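Local coordinates for insulinase family protease (PDB 3GO9), which is a predicted protease of the insulinase (peptidase M16) family, but its activity is not established, at residues 339-344 against 455-460; 169-174 against 440-445; 37-42 against 223-228; 130-135 against 231-236. All blocks are in the same frame, centred on the assembly; numbering follows the deposited sequence. Where two conformers were deposited one is given.

The four contacts fall into two groups on opposite sides of the chain's centre. Interactions 1 and 2, whose centres are about 16 Å apart, both involve the five-stranded sheet, and they touch directly: Leu341 CD2 of interaction 1 lies 4.0 Å from Leu443 CD1 of interaction 2. Interactions 3 and 4, about 13 Å apart between centres, share helix 222-233, which packs on the seven-stranded sheet and against helix 125-140; here Gln228 CB lies 3.7 Å from Leu132 CD1. Some 43 Å separates the centre of interaction 2 from that of interaction 3 and likewise from that of interaction 4. In interaction 2, the Trp171 side chain comes within about 8 Å of a bound zinc ion.

Interaction 1: residues 339-344 against 455-460; sequences ENLTAN and KALQEI
Leu457 of helix 454-465 leans against Leu341 and Thr342 at the start of helix 341-358. From the backbone of Leu457, CB points at the opposing helix and hands the chain on to CG, which stands anti to the backbone N (chi1 -167°) and so carries the fork away from that N and out toward the facing helix. The branch at CG then divides the work. The Leu457 and Thr342 side chains run past each other in opposite directions, which leaves CD1 4.1 Å from Thr342 OG1, a loose van der Waals approach. The other methyl, CD2, meets CD2 of Leu341 at 4.2 Å, with the two leucine side chains crossing at about a right angle. A forked side chain suits this place because its two methyls can touch two consecutive residues of the facing helix.

One turn further on, Ile460 adds a more exposed contact: its CD1 lies 4.0 Å from CG2 of Thr342, again with the side chains roughly perpendicular. Thr342 is apt at this border, offering its methyl to Ile460 while its hydroxyl oxygen comes beside Leu457. The inner part belongs to the buried leucines. Met345, on helix 341-358, touches both Leu457 and Ile460. Leu341 extends beneath to Leu269 of strand 267-276, and Gln458 touches Leu441 of strand 440-446, so the helix pair rests on the five-stranded sheet.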
loop_
_atom_site.group_PDB
_atom_site.type_symbol
_atom_site.label_atom_id
_atom_site.label_comp_id
_atom_site.label_asym_id
_atom_site.label_seq_id
_atom_site.Cartn_x
_atom_site.Cartn_y
_atom_site.Cartn_z
ATOM N N GLU A 339 18.999 -21.392 -16.353
ATOM C CA GLU A 339 19.386 -22.783 -16.589
ATOM C C GLU A 339 18.512 -23.762 -15.803
ATOM O O GLU A 339 18.390 -24.925 -16.169
ATOM C CB GLU A 339 20.856 -22.974 -16.208
ATOM C CG GLU A 339 21.836 -22.273 -17.162
ATOM C CD GLU A 339 22.122 -20.788 -16.874
ATOM O OE1 GLU A 339 21.527 -20.168 -15.949
ATOM O OE2 GLU A 339 22.959 -20.228 -17.623
ATOM N N ASN A 340 17.917 -23.284 -14.711
ATOM C CA ASN A 340 17.071 -24.108 -13.845
ATOM C C ASN A 340 15.588 -23.733 -13.929
ATOM O O ASN A 340 14.777 -24.303 -13.226
ATOM C CB ASN A 340 17.514 -23.934 -12.398
ATOM C CG ASN A 340 18.988 -24.223 -12.185
ATOM O OD1 ASN A 340 19.736 -23.360 -11.724
ATOM N ND2 ASN A 340 19.402 -25.419 -12.500
ATOM N N LEU A 341 15.235 -22.804 -14.809
ATOM C CA LEU A 341 13.868 -22.301 -14.930
ATOM C C LEU A 341 12.807 -23.370 -15.186
ATOM O O LEU A 341 11.830 -23.446 -14.442
ATOM C CB LEU A 341 13.813 -21.269 -16.045
ATOM C CG LEU A 341 12.452 -20.630 -16.335
ATOM C CD1 LEU A 341 11.776 -19.883 -15.179
ATOM C CD2 LEU A 341 12.613 -19.662 -17.539
ATOM N N THR A 342 12.976 -24.164 -16.237
ATOM C CA THR A 342 11.965 -25.162 -16.575
ATOM C C THR A 342 11.780 -26.187 -15.442
ATOM O O THR A 342 10.661 -26.485 -15.070
ATOM C CB THR A 342 12.249 -25.848 -17.884
ATOM O OG1 THR A 342 12.400 -24.898 -18.944
ATOM C CG2 THR A 342 11.132 -26.805 -18.217
ATOM N N ALA A 343 12.864 -26.664 -14.847
ATOM C CA ALA A 343 12.767 -27.612 -13.723
ATOM C C ALA A 343 12.051 -26.994 -12.526
ATOM O O ALA A 343 11.205 -27.622 -11.904
ATOM C CB ALA A 343 14.167 -28.106 -13.313
ATOM N N ASN A 344 12.382 -25.742 -12.206
ATOM C CA ASN A 344 11.824 -25.078 -11.056
ATOM C C ASN A 344 10.352 -24.707 -11.242
ATOM O O ASN A 344 9.530 -24.871 -10.338
ATOM C CB ASN A 344 12.692 -23.872 -10.641
ATOM C CG ASN A 344 13.921 -24.289 -9.842
ATOM O OD1 ASN A 344 13.881 -25.326 -9.178
ATOM N ND2 ASN A 344 15.030 -23.528 -9.945
ATOM N N LYS A 455 6.067 -18.573 -24.803
ATOM C CA LYS A 455 4.997 -19.384 -25.355
ATOM C C LYS A 455 5.307 -20.853 -25.149
ATOM O O LYS A 455 4.438 -21.609 -24.738
ATOM C CB LYS A 455 4.763 -19.028 -26.827
ATOM C CG LYS A 455 4.328 -17.555 -27.005
ATOM C CD LYS A 455 4.070 -17.155 -28.447
ATOM C CE LYS A 455 4.201 -15.623 -28.622
ATOM N NZ LYS A 455 3.402 -15.033 -29.761
ATOM N N ALA A 456 6.553 -21.263 -25.398
ATOM C CA ALA A 456 6.975 -22.640 -25.157
ATOM C C ALA A 456 6.862 -22.978 -23.670
ATOM O O ALA A 456 6.476 -24.079 -23.289
ATOM C CB ALA A 456 8.400 -22.873 -25.626
ATOM N N LEU A 457 7.251 -22.034 -22.830
ATOM C CA LEU A 457 7.216 -22.253 -21.392
ATOM C C LEU A 457 5.761 -22.470 -20.965
ATOM O O LEU A 457 5.457 -23.361 -20.171
ATOM C CB LEU A 457 7.839 -21.045 -20.688
ATOM C CG LEU A 457 8.186 -21.192 -19.221
ATOM C CD1 LEU A 457 9.271 -22.254 -18.995
ATOM C CD2 LEU A 457 8.617 -19.832 -18.660
ATOM N N GLN A 458 4.866 -21.662 -21.542
ATOM C CA GLN A 458 3.440 -21.748 -21.293
ATOM C C GLN A 458 2.865 -23.107 -21.686
ATOM O O GLN A 458 2.010 -23.614 -20.985
ATOM C CB GLN A 458 2.674 -20.655 -22.050
ATOM C CG GLN A 458 1.149 -20.635 -21.827
ATOM C CD GLN A 458 0.720 -20.028 -20.517
ATOM O OE1 GLN A 458 1.008 -18.855 -20.244
ATOM N NE2 GLN A 458 0.033 -20.810 -19.691
ATOM N N GLU A 459 3.317 -23.657 -22.818
ATOM C CA GLU A 459 2.885 -24.986 -23.251
ATOM C C GLU A 459 3.265 -26.076 -22.253
ATOM O O GLU A 459 2.428 -26.922 -21.905
ATOM C CB GLU A 459 3.457 -25.305 -24.631
ATOM C CG GLU A 459 2.913 -24.402 -25.739
ATOM C CD GLU A 459 3.470 -24.766 -27.100
ATOM O OE1 GLU A 459 3.989 -25.898 -27.269
ATOM O OE2 GLU A 459 3.384 -23.928 -28.007
ATOM N N ILE A 460 4.522 -26.031 -21.779
ATOM C CA ILE A 460 5.030 -26.946 -20.749
ATOM C C ILE A 460 4.177 -26.853 -19.484
ATOM O O ILE A 460 3.705 -27.850 -18.945
ATOM C CB ILE A 460 6.530 -26.654 -20.434
ATOM C CG1 ILE A 460 7.420 -27.065 -21.610
ATOM C CG2 ILE A 460 7.008 -27.366 -19.176
ATOM C CD1 ILE A 460 8.878 -26.578 -21.502
#

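Interaction 2: residues 169-174 against 440-445; sequences EPWWRY and TLVLMQ
Val442 is the first residue of strand 440-445 to meet the helix beginning at Pro170, and it does so through both branches. Its CG1 approaches the six-membered part of the Trp171 indole, 4.0 Å from CZ3, and CG2 lies at the same 4.0 Å from Trp171 CZ3; the two side chains cross at about a right angle. A beta-branched residue sits well in an extended strand and presents two methyls to one broad ring.

Two residues on, and on the same face of the strand, comes Met444, present as selenomethionine. Its chain bends at chi2 (-74°) and again at chi3 (-81°), which brings CE to 3.8 Å from CB of Trp171, near the root of the indole. Strand 440-446 lies between strands 257-261 and 267-276 in the five-stranded sheet, on which helix 170-175 packs, and Leu259 of strand 257-261 touches both Trp171 and Met444. The Trp171 joint is apolar, consistent with van der Waals packing that is only partly shielded from solvent.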
loop_
_atom_site.group_PDB
_atom_site.type_symbol
_atom_site.label_atom_id
_atom_site.label_comp_id
_atom_site.label_asym_id
_atom_site.label_seq_id
_atom_site.Cartn_x
_atom_site.Cartn_y
_atom_site.Cartn_z
ATOM N N GLU A 169 10.434 0.707 -13.709
ATOM C CA GLU A 169 10.463 -0.763 -13.740
ATOM C C GLU A 169 9.790 -1.266 -15.025
ATOM O O GLU A 169 8.658 -0.907 -15.264
ATOM C CB GLU A 169 9.630 -1.293 -12.582
ATOM C CG GLU A 169 10.339 -1.940 -11.463
ATOM C CD GLU A 169 9.515 -3.094 -10.948
ATOM O OE1 GLU A 169 8.420 -2.843 -10.389
ATOM O OE2 GLU A 169 9.949 -4.252 -11.146
ATOM N N PRO A 170 10.469 -2.125 -15.836
ATOM C CA PRO A 170 9.707 -2.675 -16.978
ATOM C C PRO A 170 8.380 -3.388 -16.632
ATOM O O PRO A 170 7.399 -3.294 -17.400
ATOM C CB PRO A 170 10.688 -3.674 -17.592
ATOM C CG PRO A 170 12.051 -3.026 -17.324
ATOM C CD PRO A 170 11.923 -2.360 -15.983
ATOM N N TRP A 171 8.317 -4.024 -15.483
ATOM C CA TRP A 171 7.044 -4.553 -14.992
ATOM C C TRP A 171 5.947 -3.468 -14.889
ATOM O O TRP A 171 4.801 -3.667 -15.288
ATOM C CB TRP A 171 7.188 -5.236 -13.646
ATOM C CG TRP A 171 5.921 -5.425 -12.944
ATOM C CD1 TRP A 171 5.519 -4.751 -11.846
ATOM C CD2 TRP A 171 4.808 -6.277 -13.317
ATOM N NE1 TRP A 171 4.261 -5.122 -11.493
ATOM C CE2 TRP A 171 3.801 -6.072 -12.359
ATOM C CE3 TRP A 171 4.573 -7.175 -14.355
ATOM C CZ2 TRP A 171 2.576 -6.731 -12.398
ATOM C CZ3 TRP A 171 3.326 -7.870 -14.391
ATOM C CH2 TRP A 171 2.351 -7.624 -13.407
ATOM N N TRP A 172 6.285 -2.338 -14.275
ATOM C CA TRP A 172 5.319 -1.269 -14.171
ATOM C C TRP A 172 4.896 -0.710 -15.522
ATOM O O TRP A 172 3.687 -0.523 -15.734
ATOM C CB TRP A 172 5.819 -0.183 -13.183
ATOM C CG TRP A 172 4.739 0.828 -12.878
ATOM C CD1 TRP A 172 4.781 2.153 -13.140
ATOM C CD2 TRP A 172 3.460 0.572 -12.254
ATOM N NE1 TRP A 172 3.599 2.753 -12.735
ATOM C CE2 TRP A 172 2.777 1.809 -12.184
ATOM C CE3 TRP A 172 2.834 -0.562 -11.751
ATOM C CZ2 TRP A 172 1.505 1.918 -11.656
ATOM C CZ3 TRP A 172 1.564 -0.434 -11.194
ATOM C CH2 TRP A 172 0.915 0.781 -11.172
ATOM N N ARG A 173 5.842 -0.535 -16.428
ATOM C CA ARG A 173 5.569 -0.109 -17.808
ATOM C C ARG A 173 4.612 -1.066 -18.481
ATOM O O ARG A 173 3.636 -0.643 -19.103
ATOM C CB ARG A 173 6.836 0.036 -18.655
ATOM C CG ARG A 173 7.765 1.122 -18.191
ATOM C CD ARG A 173 7.055 2.448 -18.066
ATOM N NE ARG A 173 7.971 3.497 -17.668
ATOM C CZ ARG A 173 7.598 4.709 -17.288
ATOM N NH1 ARG A 173 6.302 5.048 -17.273
ATOM N NH2 ARG A 173 8.546 5.592 -16.938
ATOM N N TYR A 174 4.801 -2.349 -18.261
ATOM C CA TYR A 174 3.851 -3.339 -18.817
ATOM C C TYR A 174 2.481 -3.225 -18.175
ATOM O O TYR A 174 1.463 -3.137 -18.856
ATOM C CB TYR A 174 4.427 -4.753 -18.623
ATOM C CG TYR A 174 3.538 -5.826 -19.180
ATOM C CD1 TYR A 174 3.411 -6.019 -20.559
ATOM C CD2 TYR A 174 2.785 -6.609 -18.371
ATOM C CE1 TYR A 174 2.603 -7.013 -21.097
ATOM C CE2 TYR A 174 1.935 -7.603 -18.905
ATOM C CZ TYR A 174 1.845 -7.788 -20.261
ATOM O OH TYR A 174 1.002 -8.741 -20.781
ATOM N N THR A 440 -1.227 -16.242 -14.916
ATOM C CA THR A 440 -0.562 -15.489 -15.934
ATOM C C THR A 440 0.921 -15.587 -15.676
ATOM O O THR A 440 1.354 -15.266 -14.565
ATOM C CB THR A 440 -1.013 -14.052 -15.914
ATOM O OG1 THR A 440 -2.426 -14.019 -16.214
ATOM C CG2 THR A 440 -0.263 -13.217 -16.934
ATOM N N LEU A 441 1.675 -16.027 -16.672
ATOM C CA LEU A 441 3.124 -16.187 -16.526
ATOM C C LEU A 441 3.856 -14.926 -16.889
ATOM O O LEU A 441 3.835 -14.487 -18.049
ATOM C CB LEU A 441 3.674 -17.334 -17.357
ATOM C CG LEU A 441 3.049 -18.697 -17.186
ATOM C CD1 LEU A 441 3.755 -19.733 -18.118
ATOM C CD2 LEU A 441 3.105 -19.114 -15.737
ATOM N N VAL A 442 4.586 -14.380 -15.924
ATOM C CA VAL A 442 5.357 -13.169 -16.159
ATOM C C VAL A 442 6.821 -13.480 -15.842
ATOM O O VAL A 442 7.166 -13.667 -14.689
ATOM C CB VAL A 442 4.842 -12.022 -15.313
ATOM C CG1 VAL A 442 5.781 -10.794 -15.553
ATOM C CG2 VAL A 442 3.361 -11.705 -15.621
ATOM N N LEU A 443 7.656 -13.490 -16.856
ATOM C CA LEU A 443 9.077 -13.862 -16.698
ATOM C C LEU A 443 9.899 -12.604 -16.780
ATOM O O LEU A 443 9.923 -11.974 -17.843
ATOM C CB LEU A 443 9.525 -14.783 -17.807
ATOM C CG LEU A 443 10.991 -15.244 -17.671
ATOM C CD1 LEU A 443 11.254 -16.042 -16.406
ATOM C CD2 LEU A 443 11.375 -16.017 -18.868
HETATM N N MSE A 444 10.627 -12.310 -15.711
HETATM C CA MSE A 444 11.585 -11.199 -15.762
HETATM C C MSE A 444 12.945 -11.832 -16.056
HETATM O O MSE A 444 13.303 -12.808 -15.415
HETATM C CB MSE A 444 11.651 -10.473 -14.449
HETATM C CG MSE A 444 10.362 -10.395 -13.724
HETATM SE SE MSE A 444 9.152 -9.110 -14.549
HETATM C CE MSE A 444 10.088 -7.687 -13.632
ATOM N N GLN A 445 13.653 -11.314 -17.048
ATOM C CA GLN A 445 15.032 -11.738 -17.318
ATOM C C GLN A 445 16.043 -10.611 -17.088
ATOM O O GLN A 445 15.705 -9.429 -17.243
ATOM C CB GLN A 445 15.141 -12.208 -18.725
ATOM C CG GLN A 445 14.395 -13.508 -18.919
ATOM C CD GLN A 445 14.549 -14.057 -20.283
ATOM O OE1 GLN A 445 13.655 -13.894 -21.119
ATOM N NE2 GLN A 445 15.666 -14.725 -20.539
#

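Interaction 3: residues 37-42 against 223-228; sequences WQLLAT and RSIAAQ
Trp37 and Leu39 of strand 36-41 face Ile225 and Ala226 of helix 222-233 in a layered alpha/beta arrangement, the helix lying against one face of the seven-stranded sheet. The strand's other face serves a different neighbour: Leu40 touches Leu391 of helix 388-401, and Gln38 OE1 is hydrogen-bonded to Arg395.

The aromatic contact comes first along the strand. The six-membered part of the Trp37 indole reaches Ala226, with CB of Ala226 4.0 Å from Trp37 CH2, near the far end of the ring. Trp37 CG stands between its backbone N and carbonyl carbon (chi1 56°), and from there the indole extends over to the helix. Pairing the largest side chain with one of the smallest makes good sense here, since alanine leaves room for the indole beside the helix backbone.

The aliphatic contact lies deeper. Leu39 and Ile225 are both buried, and both touch Val216 of strand 212-218, the parallel neighbour of strand 36-41 in the sheet. Their branched side chains suit the filling of an interior between helix and strands. They cross obliquely and meet through single methyls, Leu39 CD2 against Ile225 CG2, at 3.5 Å, a carbon pair tighter than ordinary van der Waals contact.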
loop_
_atom_site.group_PDB
_atom_site.type_symbol
_atom_site.label_atom_id
_atom_site.label_comp_id
_atom_site.label_asym_id
_atom_site.label_seq_id
_atom_site.Cartn_x
_atom_site.Cartn_y
_atom_site.Cartn_z
ATOM N N TRP A 37 -9.293 14.993 9.746
ATOM C CA TRP A 37 -8.172 14.532 10.572
ATOM C C TRP A 37 -8.547 13.237 11.289
ATOM O O TRP A 37 -9.736 12.988 11.550
ATOM C CB TRP A 37 -7.718 15.594 11.572
ATOM C CG TRP A 37 -8.754 16.111 12.498
ATOM C CD1 TRP A 37 -9.565 17.205 12.299
ATOM C CD2 TRP A 37 -9.114 15.586 13.790
ATOM N NE1 TRP A 37 -10.403 17.387 13.379
ATOM C CE2 TRP A 37 -10.136 16.424 14.314
ATOM C CE3 TRP A 37 -8.655 14.522 14.556
ATOM C CZ2 TRP A 37 -10.733 16.205 15.575
ATOM C CZ3 TRP A 37 -9.245 14.295 15.823
ATOM C CH2 TRP A 37 -10.281 15.130 16.312
ATOM N N GLN A 38 -7.503 12.452 11.599
ATOM C CA GLN A 38 -7.679 11.187 12.263
ATOM C C GLN A 38 -6.532 11.032 13.243
ATOM O O GLN A 38 -5.400 11.250 12.887
ATOM C CB GLN A 38 -7.696 10.037 11.282
ATOM C CG GLN A 38 -8.721 10.104 10.182
ATOM C CD GLN A 38 -8.831 8.839 9.350
ATOM O OE1 GLN A 38 -8.363 7.740 9.730
ATOM N NE2 GLN A 38 -9.432 8.986 8.181
ATOM N N LEU A 39 -6.838 10.644 14.480
ATOM C CA LEU A 39 -5.850 10.551 15.525
ATOM C C LEU A 39 -5.973 9.180 16.231
ATOM O O LEU A 39 -7.059 8.744 16.639
ATOM C CB LEU A 39 -6.094 11.674 16.540
ATOM C CG LEU A 39 -5.409 11.613 17.866
ATOM C CD1 LEU A 39 -3.891 11.534 17.698
ATOM C CD2 LEU A 39 -5.859 12.876 18.625
ATOM N N LEU A 40 -4.845 8.516 16.391
ATOM C CA LEU A 40 -4.748 7.323 17.162
ATOM C C LEU A 40 -3.823 7.590 18.348
ATOM O O LEU A 40 -2.614 7.649 18.181
ATOM C CB LEU A 40 -4.166 6.157 16.318
ATOM C CG LEU A 40 -4.097 4.804 17.047
ATOM C CD1 LEU A 40 -5.477 4.322 17.495
ATOM C CD2 LEU A 40 -3.356 3.696 16.250
ATOM N N ALA A 41 -4.382 7.773 19.549
ATOM C CA ALA A 41 -3.524 7.888 20.730
ATOM C C ALA A 41 -2.979 6.505 21.113
ATOM O O ALA A 41 -3.736 5.520 21.131
ATOM C CB ALA A 41 -4.349 8.481 21.911
ATOM N N THR A 42 -1.692 6.438 21.490
ATOM C CA THR A 42 -1.041 5.158 21.783
ATOM C C THR A 42 -0.371 5.202 23.163
ATOM O O THR A 42 0.855 5.262 23.288
ATOM C CB THR A 42 -0.010 4.818 20.697
ATOM O OG1 THR A 42 1.001 5.835 20.654
ATOM C CG2 THR A 42 -0.719 4.670 19.333
ATOM N N ARG A 223 -6.837 15.947 23.403
ATOM C CA ARG A 223 -7.632 17.158 23.539
ATOM C C ARG A 223 -6.849 18.339 23.001
ATOM O O ARG A 223 -7.401 19.131 22.177
ATOM C CB ARG A 223 -8.081 17.374 25.009
ATOM C CG ARG A 223 -9.049 18.563 25.155
ATOM C CD ARG A 223 -9.546 18.660 26.607
ATOM N NE ARG A 223 -8.371 18.826 27.450
ATOM C CZ ARG A 223 -8.174 18.256 28.647
ATOM N NH1 ARG A 223 -7.029 18.484 29.254
ATOM N NH2 ARG A 223 -9.069 17.480 29.238
ATOM N N SER A 224 -5.597 18.497 23.400
ATOM C CA SER A 224 -4.830 19.635 22.898
ATOM C C SER A 224 -4.484 19.512 21.428
ATOM O O SER A 224 -4.505 20.507 20.732
ATOM C CB SER A 224 -3.573 19.965 23.719
ATOM O OG SER A 224 -2.592 18.967 23.668
ATOM N N ILE A 225 -4.216 18.305 20.941
ATOM C CA ILE A 225 -3.810 18.213 19.553
ATOM C C ILE A 225 -5.001 18.475 18.621
ATOM O O ILE A 225 -4.803 19.105 17.578
ATOM C CB ILE A 225 -3.063 16.870 19.269
ATOM C CG1 ILE A 225 -2.087 17.071 18.109
ATOM C CG2 ILE A 225 -4.049 15.775 19.132
ATOM C CD1 ILE A 225 -1.557 15.789 17.458
ATOM N N ALA A 226 -6.222 18.049 18.991
ATOM C CA ALA A 226 -7.423 18.377 18.193
ATOM C C ALA A 226 -7.495 19.890 18.099
ATOM O O ALA A 226 -7.739 20.427 17.017
ATOM C CB ALA A 226 -8.716 17.804 18.780
ATOM N N ALA A 227 -7.302 20.592 19.217
ATOM C CA ALA A 227 -7.377 22.042 19.170
ATOM C C ALA A 227 -6.281 22.653 18.326
ATOM O O ALA A 227 -6.527 23.587 17.601
ATOM C CB ALA A 227 -7.399 22.650 20.580
ATOM N N GLN A 228 -5.077 22.081 18.368
ATOM C CA GLN A 228 -4.012 22.582 17.587
ATOM C C GLN A 228 -4.249 22.352 16.101
ATOM O O GLN A 228 -3.850 23.167 15.251
ATOM C CB GLN A 228 -2.750 21.853 17.959
ATOM C CG GLN A 228 -2.178 22.293 19.234
ATOM C CD GLN A 228 -0.923 21.499 19.483
ATOM O OE1 GLN A 228 -1.011 20.368 19.868
ATOM N NE2 GLN A 228 0.243 22.060 19.120
#

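Interaction 4: residues 130-135 against 231-236; sequences DALAWL and KAFSEL
Helix 125-140 and helix 222-233 lie beside each other over the seven-stranded sheet, and this contact joins them where Leu132 and Leu135 of the first meet Phe233 of the second. Phe233 CG is anti to its own carbonyl carbon (chi1 -63°), and the ring extends to the other helix. Leu135 comes to the ring edge, its CB in the ring plane and 3.9 Å from Phe233 CZ. At CE2 of the same ring lies the backbone of Leu135, its carbonyl C also 3.9 Å away. On the side toward Leu132 the touch is lighter, with Leu132 CD2 4.3 Å from Phe233 CE1. The backbone of Leu132 comes slightly nearer, its O 4.2 Å from Phe233 CZ.

Ala232 lets the backbones draw close: the CA atoms of Leu132 and Ala232 are 6.7 Å apart, and the small CB of Ala232 stands 4.4 Å from Leu132 O. That carbonyl oxygen is also hydrogen-bonded to Ser136 OG. Phe233 begins a type I turn to Leu236, and Asn33 ND2 is hydrogen-bonded to the carbonyl oxygens of both residues, while Phe35 stacks on the Phe233 ring.

Leucine and phenylalanine thus provide a buried apolar joint, in which the flat ring can slip in beside helix backbone as well as side chain. The joint probably owes its cohesion to dispersion and the hydrophobic effect.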
loop_
_atom_site.group_PDB
_atom_site.type_symbol
_atom_site.label_atom_id
_atom_site.label_comp_id
_atom_site.label_asym_id
_atom_site.label_seq_id
_atom_site.Cartn_x
_atom_site.Cartn_y
_atom_site.Cartn_z
ATOM N N ASP A 130 6.048 22.798 15.583
ATOM C CA ASP A 130 6.801 23.090 14.352
ATOM C C ASP A 130 6.287 22.234 13.215
ATOM O O ASP A 130 6.131 22.719 12.077
ATOM C CB ASP A 130 8.285 22.879 14.503
ATOM C CG ASP A 130 8.933 23.882 15.451
ATOM O OD1 ASP A 130 8.296 24.908 15.748
ATOM O OD2 ASP A 130 10.090 23.602 15.879
ATOM N N ALA A 131 6.050 20.959 13.489
ATOM C CA ALA A 131 5.540 20.067 12.445
ATOM C C ALA A 131 4.196 20.555 11.890
ATOM O O ALA A 131 3.958 20.585 10.688
ATOM C CB ALA A 131 5.409 18.637 12.940
ATOM N N LEU A 132 3.292 20.906 12.786
ATOM C CA LEU A 132 2.011 21.408 12.335
ATOM C C LEU A 132 2.142 22.713 11.558
ATOM O O LEU A 132 1.360 22.954 10.606
ATOM C CB LEU A 132 1.032 21.542 13.513
ATOM C CG LEU A 132 0.604 20.247 14.208
ATOM C CD1 LEU A 132 -0.385 20.607 15.329
ATOM C CD2 LEU A 132 -0.072 19.250 13.255
ATOM N N ALA A 133 3.133 23.545 11.926
ATOM C CA ALA A 133 3.368 24.807 11.255
ATOM C C ALA A 133 3.912 24.529 9.841
ATOM O O ALA A 133 3.468 25.180 8.867
ATOM C CB ALA A 133 4.306 25.609 12.077
ATOM N N TRP A 134 4.819 23.558 9.714
ATOM C CA TRP A 134 5.378 23.214 8.422
ATOM C C TRP A 134 4.258 22.668 7.530
ATOM O O TRP A 134 4.137 23.005 6.363
ATOM C CB TRP A 134 6.526 22.196 8.504
ATOM C CG TRP A 134 7.185 21.967 7.184
ATOM C CD1 TRP A 134 8.122 22.775 6.591
ATOM C CD2 TRP A 134 6.915 20.909 6.235
ATOM N NE1 TRP A 134 8.478 22.256 5.355
ATOM C CE2 TRP A 134 7.765 21.107 5.140
ATOM C CE3 TRP A 134 6.042 19.810 6.220
ATOM C CZ2 TRP A 134 7.768 20.268 4.049
ATOM C CZ3 TRP A 134 6.087 18.929 5.128
ATOM C CH2 TRP A 134 6.940 19.198 4.051
ATOM N N LEU A 135 3.415 21.821 8.098
ATOM C CA LEU A 135 2.350 21.184 7.317
ATOM C C LEU A 135 1.284 22.223 6.911
ATOM O O LEU A 135 0.740 22.144 5.790
ATOM C CB LEU A 135 1.686 20.049 8.071
ATOM C CG LEU A 135 2.574 18.811 8.244
ATOM C CD1 LEU A 135 1.992 17.878 9.329
ATOM C CD2 LEU A 135 2.768 18.044 6.954
ATOM N N LYS A 231 -6.715 24.951 14.853
ATOM C CA LYS A 231 -6.098 26.275 14.739
ATOM C C LYS A 231 -5.123 26.358 13.564
ATOM O O LYS A 231 -5.004 27.402 12.936
ATOM C CB LYS A 231 -5.402 26.676 16.045
ATOM C CG LYS A 231 -6.337 26.704 17.284
ATOM C CD LYS A 231 -5.643 27.268 18.518
ATOM C CE LYS A 231 -6.607 27.454 19.689
ATOM N NZ LYS A 231 -6.944 26.218 20.385
ATOM N N ALA A 232 -4.439 25.251 13.229
ATOM C CA ALA A 232 -3.497 25.199 12.117
ATOM C C ALA A 232 -4.162 25.176 10.768
ATOM O O ALA A 232 -3.636 25.794 9.848
ATOM C CB ALA A 232 -2.539 24.030 12.266
ATOM N N PHE A 233 -5.279 24.444 10.643
ATOM C CA PHE A 233 -5.808 24.123 9.329
ATOM C C PHE A 233 -7.181 24.706 9.007
ATOM O O PHE A 233 -7.672 24.494 7.908
ATOM C CB PHE A 233 -5.839 22.610 9.113
ATOM C CG PHE A 233 -4.454 21.952 9.133
ATOM C CD1 PHE A 233 -4.020 21.297 10.255
ATOM C CD2 PHE A 233 -3.587 22.090 8.058
ATOM C CE1 PHE A 233 -2.773 20.738 10.300
ATOM C CE2 PHE A 233 -2.327 21.490 8.090
ATOM C CZ PHE A 233 -1.945 20.820 9.213
ATOM N N SER A 234 -7.824 25.368 9.964
ATOM C CA SER A 234 -9.206 25.804 9.721
ATOM C C SER A 234 -9.322 27.003 8.763
ATOM O O SER A 234 -10.436 27.280 8.263
ATOM C CB SER A 234 -9.934 26.090 11.037
ATOM O OG SER A 234 -9.324 27.187 11.721
ATOM N N GLU A 235 -8.218 27.679 8.521
ATOM C CA GLU A 235 -8.208 28.851 7.674
ATOM C C GLU A 235 -7.970 28.508 6.193
ATOM O O GLU A 235 -8.154 29.368 5.313
ATOM C CB GLU A 235 -7.234 29.874 8.304
ATOM C CG GLU A 235 -6.975 31.145 7.534
ATOM C CD GLU A 235 -8.192 31.985 7.298
ATOM O OE1 GLU A 235 -9.103 32.043 8.161
ATOM O OE2 GLU A 235 -8.139 32.563 6.207
ATOM N N LEU A 236 -7.660 27.239 5.853
ATOM C CA LEU A 236 -7.444 26.849 4.464
ATOM C C LEU A 236 -8.710 27.114 3.679
ATOM O O LEU A 236 -9.805 26.998 4.221
ATOM C CB LEU A 236 -7.097 25.378 4.362
ATOM C CG LEU A 236 -5.807 24.967 5.083
ATOM C CD1 LEU A 236 -5.665 23.464 4.962
ATOM C CD2 LEU A 236 -4.623 25.697 4.454
#